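Local coordinates for protein putative alpha-L-fucosidase (Bacteroides thetaiotaomicron VPI-5482, PDB 3GZA) that is a family 29 glycoside hydrolase that probably cleaves alpha-L-fucosidic linkages, at residues L59-K69 / D113-L123. Sequence-based numbering, arbitrary orientation.
Sequences LNTDQWVQAAK and DFVNSCRKYGL
The ring of Y121 fits as a knob among D62, V65, Q66 and K69. Q66 CG lies over the centre of one face, a CH-pi contact of 3.7 Å to the ring centroid, while K120 CG lies above the opposite face. D62 meets the ring's edge, its carboxylate turned 82° from the ring plane. That carboxylate divides its oxygens: D62 OD1 lies 2.7 Å from S117 OG, and D62 OD2 takes a salt bridge from K120 NZ (2.8 Å), which approaches from above the carboxylate plane. V65 wedges between the helices through both methyls. With V65 CG1 anti to the backbone N (chi1 173°), that branch packs on Y121 CB at 3.8 Å, and V65 CG2 reaches S117 CB and C118 SG. At the far end, K69 NZ donates to Y121 O (3.0 Å), just before the Schellman motif in which G122 has positive phi. An alanine in place of Y121 would probably open a gap among D62, V65, Q66 and K69 and leave Q66 CG without its ring face. Inward, W64 and F114 both rest on strand 75-79, so helix 61-69 and helix 113-121, crossing at -45°, pack as neighbouring outer helices of the TIM-barrel fold.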
ATOM      1  N   LEU A  59     -16.299 -18.573  -0.812  1.00 26.07           N
ATOM      2  CA  LEU A  59     -15.713 -18.397  -2.160  1.00 25.79           C
ATOM      3  C   LEU A  59     -15.568 -19.712  -2.861  1.00 26.96           C
ATOM      4  O   LEU A  59     -14.994 -20.663  -2.314  1.00 26.49           O
ATOM      5  CB  LEU A  59     -14.353 -17.737  -2.059  1.00 27.04           C
ATOM      6  CG  LEU A  59     -13.721 -17.548  -3.452  1.00 28.29           C
ATOM      7  CD1 LEU A  59     -14.400 -16.409  -4.129  1.00 31.16           C
ATOM      8  CD2 LEU A  59     -12.204 -17.261  -3.415  1.00 30.08           C
ATOM      9  N   ASN A  60     -16.048 -19.761  -4.108  1.00 27.66           N
ATOM     10  CA  ASN A  60     -15.881 -20.937  -4.943  1.00 27.35           C
ATOM     11  C   ASN A  60     -15.854 -20.509  -6.410  1.00 26.54           C
ATOM     12  O   ASN A  60     -16.892 -20.363  -7.046  1.00 26.66           O
ATOM     13  CB  ASN A  60     -16.966 -21.956  -4.709  1.00 27.05           C
ATOM     14  CG  ASN A  60     -16.745 -23.212  -5.536  1.00 29.71           C
ATOM     15  OD1 ASN A  60     -15.721 -23.338  -6.205  1.00 32.08           O
ATOM     16  ND2 ASN A  60     -17.648 -24.196  -5.391  1.00 36.52           N
ATOM     17  N   THR A  61     -14.669 -20.276  -6.966  1.00 25.66           N
ATOM     18  CA  THR A  61     -14.589 -19.855  -8.359  1.00 25.34           C
ATOM     19  C   THR A  61     -15.045 -20.946  -9.327  1.00 24.85           C
ATOM     20  O   THR A  61     -15.409 -20.590 -10.471  1.00 25.89           O
ATOM     21  CB  THR A  61     -13.209 -19.353  -8.726  1.00 24.56           C
ATOM     22  OG1 THR A  61     -12.278 -20.351  -8.362  1.00 25.42           O
ATOM     23  CG2 THR A  61     -12.878 -18.052  -8.005  1.00 26.51           C
ATOM     24  N   ASP A  62     -15.094 -22.215  -8.900  1.00 24.69           N
ATOM     25  CA  ASP A  62     -15.651 -23.234  -9.790  1.00 23.66           C
ATOM     26  C   ASP A  62     -17.107 -22.838 -10.071  1.00 25.11           C
ATOM     27  O   ASP A  62     -17.576 -23.046 -11.170  1.00 25.96           O
ATOM     28  CB  ASP A  62     -15.616 -24.635  -9.204  1.00 23.92           C
ATOM     29  CG  ASP A  62     -14.246 -25.285  -9.213  1.00 23.40           C
ATOM     30  OD1 ASP A  62     -13.327 -24.762  -9.852  1.00 26.15           O
ATOM     31  OD2 ASP A  62     -14.141 -26.385  -8.540  1.00 25.80           O
ATOM     32  N   GLN A  63     -17.843 -22.400  -9.028  1.00 25.72           N
ATOM     33  CA  GLN A  63     -19.268 -22.035  -9.162  1.00 25.17           C
ATOM     34  C   GLN A  63     -19.443 -20.861 -10.114  1.00 25.60           C
ATOM     35  O   GLN A  63     -20.399 -20.827 -10.927  1.00 25.83           O
ATOM     36  CB  GLN A  63     -19.906 -21.826  -7.771  1.00 25.81           C
ATOM     37  CG  GLN A  63     -21.403 -21.583  -7.761  1.00 25.11           C
ATOM     38  CD  GLN A  63     -21.796 -20.144  -7.845  1.00 27.53           C
ATOM     39  OE1 GLN A  63     -20.940 -19.253  -7.805  1.00 25.71           O
ATOM     40  NE2 GLN A  63     -23.113 -19.886  -7.973  1.00 27.62           N
ATOM     41  N   TRP A  64     -18.516 -19.918 -10.038  1.00 24.89           N
ATOM     42  CA  TRP A  64     -18.538 -18.759 -10.961  1.00 24.79           C
ATOM     43  C   TRP A  64     -18.409 -19.207 -12.431  1.00 26.25           C
ATOM     44  O   TRP A  64     -19.177 -18.801 -13.297  1.00 25.83           O
ATOM     45  CB  TRP A  64     -17.341 -17.863 -10.685  1.00 26.09           C
ATOM     46  CG  TRP A  64     -17.250 -17.206  -9.363  1.00 25.11           C
ATOM     47  CD1 TRP A  64     -17.957 -17.509  -8.223  1.00 25.66           C
ATOM     48  CD2 TRP A  64     -16.296 -16.241  -8.991  1.00 26.42           C
ATOM     49  NE1 TRP A  64     -17.510 -16.704  -7.186  1.00 26.45           N
ATOM     50  CE2 TRP A  64     -16.472 -15.948  -7.626  1.00 26.57           C
ATOM     51  CE3 TRP A  64     -15.308 -15.551  -9.702  1.00 27.16           C
ATOM     52  CZ2 TRP A  64     -15.693 -14.978  -6.948  1.00 28.84           C
ATOM     53  CZ3 TRP A  64     -14.531 -14.598  -9.027  1.00 27.96           C
ATOM     54  CH2 TRP A  64     -14.733 -14.332  -7.672  1.00 28.09           C
ATOM     55  N   VAL A  65     -17.416 -20.054 -12.694  1.00 25.91           N
ATOM     56  CA  VAL A  65     -17.118 -20.511 -14.012  1.00 26.31           C
ATOM     57  C   VAL A  65     -18.246 -21.382 -14.540  1.00 26.01           C
ATOM     58  O   VAL A  65     -18.655 -21.263 -15.690  1.00 25.24           O
ATOM     59  CB  VAL A  65     -15.743 -21.206 -14.058  1.00 26.80           C
ATOM     60  CG1 VAL A  65     -15.486 -21.856 -15.431  1.00 27.61           C
ATOM     61  CG2 VAL A  65     -14.660 -20.171 -13.750  1.00 25.31           C
ATOM     62  N   GLN A  66     -18.798 -22.256 -13.719  1.00 25.07           N
ATOM     63  CA  GLN A  66     -19.897 -23.070 -14.197  1.00 25.80           C
ATOM     64  C   GLN A  66     -21.104 -22.238 -14.522  1.00 26.13           C
ATOM     65  O   GLN A  66     -21.834 -22.544 -15.448  1.00 26.47           O
ATOM     66  CB  GLN A  66     -20.303 -24.095 -13.136  1.00 25.87           C
ATOM     67  CG  GLN A  66     -19.285 -25.206 -12.993  1.00 29.24           C
ATOM     68  CD  GLN A  66     -19.599 -26.130 -11.855  1.00 36.98           C
ATOM     69  OE1 GLN A  66     -19.490 -25.762 -10.666  1.00 42.17           O
ATOM     70  NE2 GLN A  66     -19.988 -27.334 -12.202  1.00 38.18           N
ATOM     71  N   ALA A  67     -21.327 -21.186 -13.746  1.00 26.54           N
ATOM     72  CA  ALA A  67     -22.481 -20.322 -13.981  1.00 26.73           C
ATOM     73  C   ALA A  67     -22.359 -19.642 -15.351  1.00 26.09           C
ATOM     74  O   ALA A  67     -23.302 -19.628 -16.124  1.00 27.36           O
ATOM     75  CB  ALA A  67     -22.625 -19.257 -12.896  1.00 27.10           C
ATOM     76  N   ALA A  68     -21.167 -19.154 -15.675  1.00 26.09           N
ATOM     77  CA  ALA A  68     -20.894 -18.478 -16.975  1.00 25.08           C
ATOM     78  C   ALA A  68     -20.974 -19.488 -18.134  1.00 26.39           C
ATOM     79  O   ALA A  68     -21.496 -19.224 -19.222  1.00 26.31           O
ATOM     80  CB  ALA A  68     -19.539 -17.850 -16.900  1.00 25.72           C
ATOM     81  N   LYS A  69     -20.416 -20.665 -17.907  1.00 25.55           N
ATOM     82  CA  LYS A  69     -20.419 -21.678 -18.911  1.00 25.41           C
ATOM     83  C   LYS A  69     -21.826 -22.035 -19.329  1.00 25.57           C
ATOM     84  O   LYS A  69     -22.086 -22.277 -20.502  1.00 26.42           O
ATOM     85  CB  LYS A  69     -19.676 -22.931 -18.413  1.00 25.46           C
ATOM     86  CG  LYS A  69     -19.660 -24.074 -19.395  1.00 25.00           C
ATOM     87  CD  LYS A  69     -18.746 -25.197 -18.923  1.00 24.90           C
ATOM     88  CE  LYS A  69     -18.619 -26.297 -19.973  1.00 28.07           C
ATOM     89  NZ  LYS A  69     -17.820 -27.454 -19.498  1.00 30.42           N
ATOM     90  N   ASP A 113      -7.150 -19.208  -8.110  1.00 24.50           N
ATOM     91  CA  ASP A 113      -8.359 -20.023  -8.005  1.00 25.40           C
ATOM     92  C   ASP A 113      -9.116 -19.915  -9.340  1.00 25.11           C
ATOM     93  O   ASP A 113      -9.553 -20.915  -9.922  1.00 24.54           O
ATOM     94  CB  ASP A 113      -9.269 -19.484  -6.917  1.00 25.04           C
ATOM     95  CG  ASP A 113      -8.861 -19.845  -5.504  1.00 28.35           C
ATOM     96  OD1 ASP A 113      -7.728 -20.259  -5.230  1.00 27.06           O
ATOM     97  OD2 ASP A 113      -9.750 -19.660  -4.652  1.00 30.84           O
ATOM     98  N   PHE A 114      -9.258 -18.694  -9.820  1.00 25.22           N
ATOM     99  CA  PHE A 114     -10.037 -18.381 -11.021  1.00 25.02           C
ATOM    100  C   PHE A 114      -9.513 -18.972 -12.290  1.00 24.78           C
ATOM    101  O   PHE A 114     -10.267 -19.637 -13.030  1.00 24.74           O
ATOM    102  CB  PHE A 114     -10.109 -16.862 -11.163  1.00 25.06           C
ATOM    103  CG  PHE A 114     -10.943 -16.401 -12.307  1.00 25.23           C
ATOM    104  CD1 PHE A 114     -12.289 -16.302 -12.177  1.00 26.04           C
ATOM    105  CD2 PHE A 114     -10.375 -16.034 -13.512  1.00 26.98           C
ATOM    106  CE1 PHE A 114     -13.079 -15.904 -13.232  1.00 26.19           C
ATOM    107  CE2 PHE A 114     -11.183 -15.579 -14.574  1.00 27.75           C
ATOM    108  CZ  PHE A 114     -12.515 -15.526 -14.425  1.00 27.22           C
ATOM    109  N   VAL A 115      -8.213 -18.832 -12.531  1.00 25.21           N
ATOM    110  CA  VAL A 115      -7.681 -19.399 -13.762  1.00 25.22           C
ATOM    111  C   VAL A 115      -7.734 -20.920 -13.704  1.00 24.71           C
ATOM    112  O   VAL A 115      -8.024 -21.595 -14.710  1.00 24.62           O
ATOM    113  CB  VAL A 115      -6.263 -18.911 -14.109  1.00 24.44           C
ATOM    114  CG1 VAL A 115      -6.205 -17.379 -14.291  1.00 26.85           C
ATOM    115  CG2 VAL A 115      -5.243 -19.385 -13.079  1.00 25.78           C
ATOM    116  N   ASN A 116      -7.542 -21.499 -12.509  1.00 24.70           N
ATOM    117  CA  ASN A 116      -7.662 -22.925 -12.355  1.00 24.95           C
ATOM    118  C   ASN A 116      -9.099 -23.403 -12.680  1.00 24.47           C
ATOM    119  O   ASN A 116      -9.276 -24.422 -13.358  1.00 24.96           O
ATOM    120  CB  ASN A 116      -7.266 -23.358 -10.921  1.00 23.66           C
ATOM    121  CG  ASN A 116      -5.762 -23.227 -10.647  1.00 26.45           C
ATOM    122  OD1 ASN A 116      -4.953 -23.007 -11.552  1.00 26.62           O
ATOM    123  ND2 ASN A 116      -5.379 -23.479  -9.386  1.00 26.05           N
ATOM    124  N   SER A 117     -10.099 -22.671 -12.156  1.00 24.05           N
ATOM    125  CA  SER A 117     -11.500 -22.999 -12.396  1.00 25.23           C
ATOM    126  C   SER A 117     -11.811 -22.897 -13.863  1.00 24.32           C
ATOM    127  O   SER A 117     -12.486 -23.760 -14.408  1.00 23.88           O
ATOM    128  CB  SER A 117     -12.435 -22.101 -11.570  1.00 25.68           C
ATOM    129  OG  SER A 117     -12.245 -22.351 -10.191  1.00 25.17           O
ATOM    130  N   CYS A 118     -11.354 -21.837 -14.538  1.00 24.77           N
ATOM    131  CA  CYS A 118     -11.596 -21.705 -15.984  1.00 26.07           C
ATOM    132  C   CYS A 118     -11.132 -22.954 -16.696  1.00 25.83           C
ATOM    133  O   CYS A 118     -11.866 -23.602 -17.446  1.00 26.55           O
ATOM    134  CB  CYS A 118     -10.864 -20.492 -16.549  1.00 25.99           C
ATOM    135  SG  CYS A 118     -11.651 -18.914 -16.068  1.00 26.92           S
ATOM    136  N   ARG A 119      -9.876 -23.326 -16.470  1.00 25.50           N
ATOM    137  CA  ARG A 119      -9.298 -24.442 -17.200  1.00 25.90           C
ATOM    138  C   ARG A 119      -9.986 -25.760 -16.874  1.00 25.54           C
ATOM    139  O   ARG A 119     -10.115 -26.642 -17.736  1.00 26.95           O
ATOM    140  CB  ARG A 119      -7.791 -24.509 -16.948  1.00 26.48           C
ATOM    141  CG  ARG A 119      -7.070 -23.321 -17.557  1.00 27.40           C
ATOM    142  CD  ARG A 119      -5.575 -23.304 -17.346  1.00 28.15           C
ATOM    143  NE  ARG A 119      -5.010 -22.041 -17.877  1.00 28.15           N
ATOM    144  CZ  ARG A 119      -4.372 -21.104 -17.163  1.00 28.18           C
ATOM    145  NH1 ARG A 119      -4.151 -21.229 -15.852  1.00 29.60           N
ATOM    146  NH2 ARG A 119      -3.942 -20.031 -17.788  1.00 29.86           N
ATOM    147  N   LYS A 120     -10.414 -25.912 -15.630  1.00 25.29           N
ATOM    148  CA  LYS A 120     -11.131 -27.126 -15.193  1.00 24.57           C
ATOM    149  C   LYS A 120     -12.410 -27.395 -16.017  1.00 24.19           C
ATOM    150  O   LYS A 120     -12.717 -28.556 -16.339  1.00 25.55           O
ATOM    151  CB  LYS A 120     -11.480 -27.017 -13.706  1.00 25.02           C
ATOM    152  CG  LYS A 120     -12.276 -28.188 -13.118  1.00 25.46           C
ATOM    153  CD  LYS A 120     -12.440 -28.081 -11.610  1.00 25.20           C
ATOM    154  CE  LYS A 120     -13.345 -29.133 -11.046  1.00 27.61           C
ATOM    155  NZ  LYS A 120     -13.451 -28.916  -9.570  1.00 29.20           N
ATOM    156  N   TYR A 121     -13.127 -26.319 -16.347  1.00 24.24           N
ATOM    157  CA  TYR A 121     -14.384 -26.397 -17.071  1.00 24.87           C
ATOM    158  C   TYR A 121     -14.271 -26.048 -18.535  1.00 26.03           C
ATOM    159  O   TYR A 121     -15.273 -25.968 -19.247  1.00 27.46           O
ATOM    160  CB  TYR A 121     -15.462 -25.584 -16.382  1.00 25.08           C
ATOM    161  CG  TYR A 121     -15.740 -26.124 -14.997  1.00 24.43           C
ATOM    162  CD1 TYR A 121     -16.477 -27.257 -14.818  1.00 29.05           C
ATOM    163  CD2 TYR A 121     -15.210 -25.493 -13.882  1.00 23.58           C
ATOM    164  CE1 TYR A 121     -16.693 -27.785 -13.530  1.00 27.89           C
ATOM    165  CE2 TYR A 121     -15.409 -25.984 -12.615  1.00 27.88           C
ATOM    166  CZ  TYR A 121     -16.139 -27.102 -12.432  1.00 28.26           C
ATOM    167  OH  TYR A 121     -16.346 -27.582 -11.154  1.00 30.63           O
ATOM    168  N   GLY A 122     -13.059 -25.827 -19.003  1.00 25.24           N
ATOM    169  CA  GLY A 122     -12.868 -25.590 -20.407  1.00 26.95           C
ATOM    170  C   GLY A 122     -13.132 -24.193 -20.901  1.00 27.37           C
ATOM    171  O   GLY A 122     -13.487 -24.019 -22.071  1.00 29.71           O
ATOM    172  N   LEU A 123     -13.058 -23.198 -20.018  1.00 27.20           N
ATOM    173  CA  LEU A 123     -13.178 -21.804 -20.418  1.00 26.50           C
ATOM    174  C   LEU A 123     -11.756 -21.239 -20.412  1.00 27.65           C
ATOM    175  O   LEU A 123     -10.905 -21.673 -19.635  1.00 28.76           O
ATOM    176  CB  LEU A 123     -14.102 -20.985 -19.533  1.00 27.02           C
ATOM    177  CG  LEU A 123     -15.596 -20.991 -19.902  1.00 25.35           C
ATOM    178  CD1 LEU A 123     -16.168 -22.395 -19.744  1.00 27.50           C
ATOM    179  CD2 LEU A 123     -16.332 -19.951 -19.078  1.00 26.66           C
TER
HETATM  180  O   HOH W   1     -12.337 -20.773  -5.172  1.00 17.63           O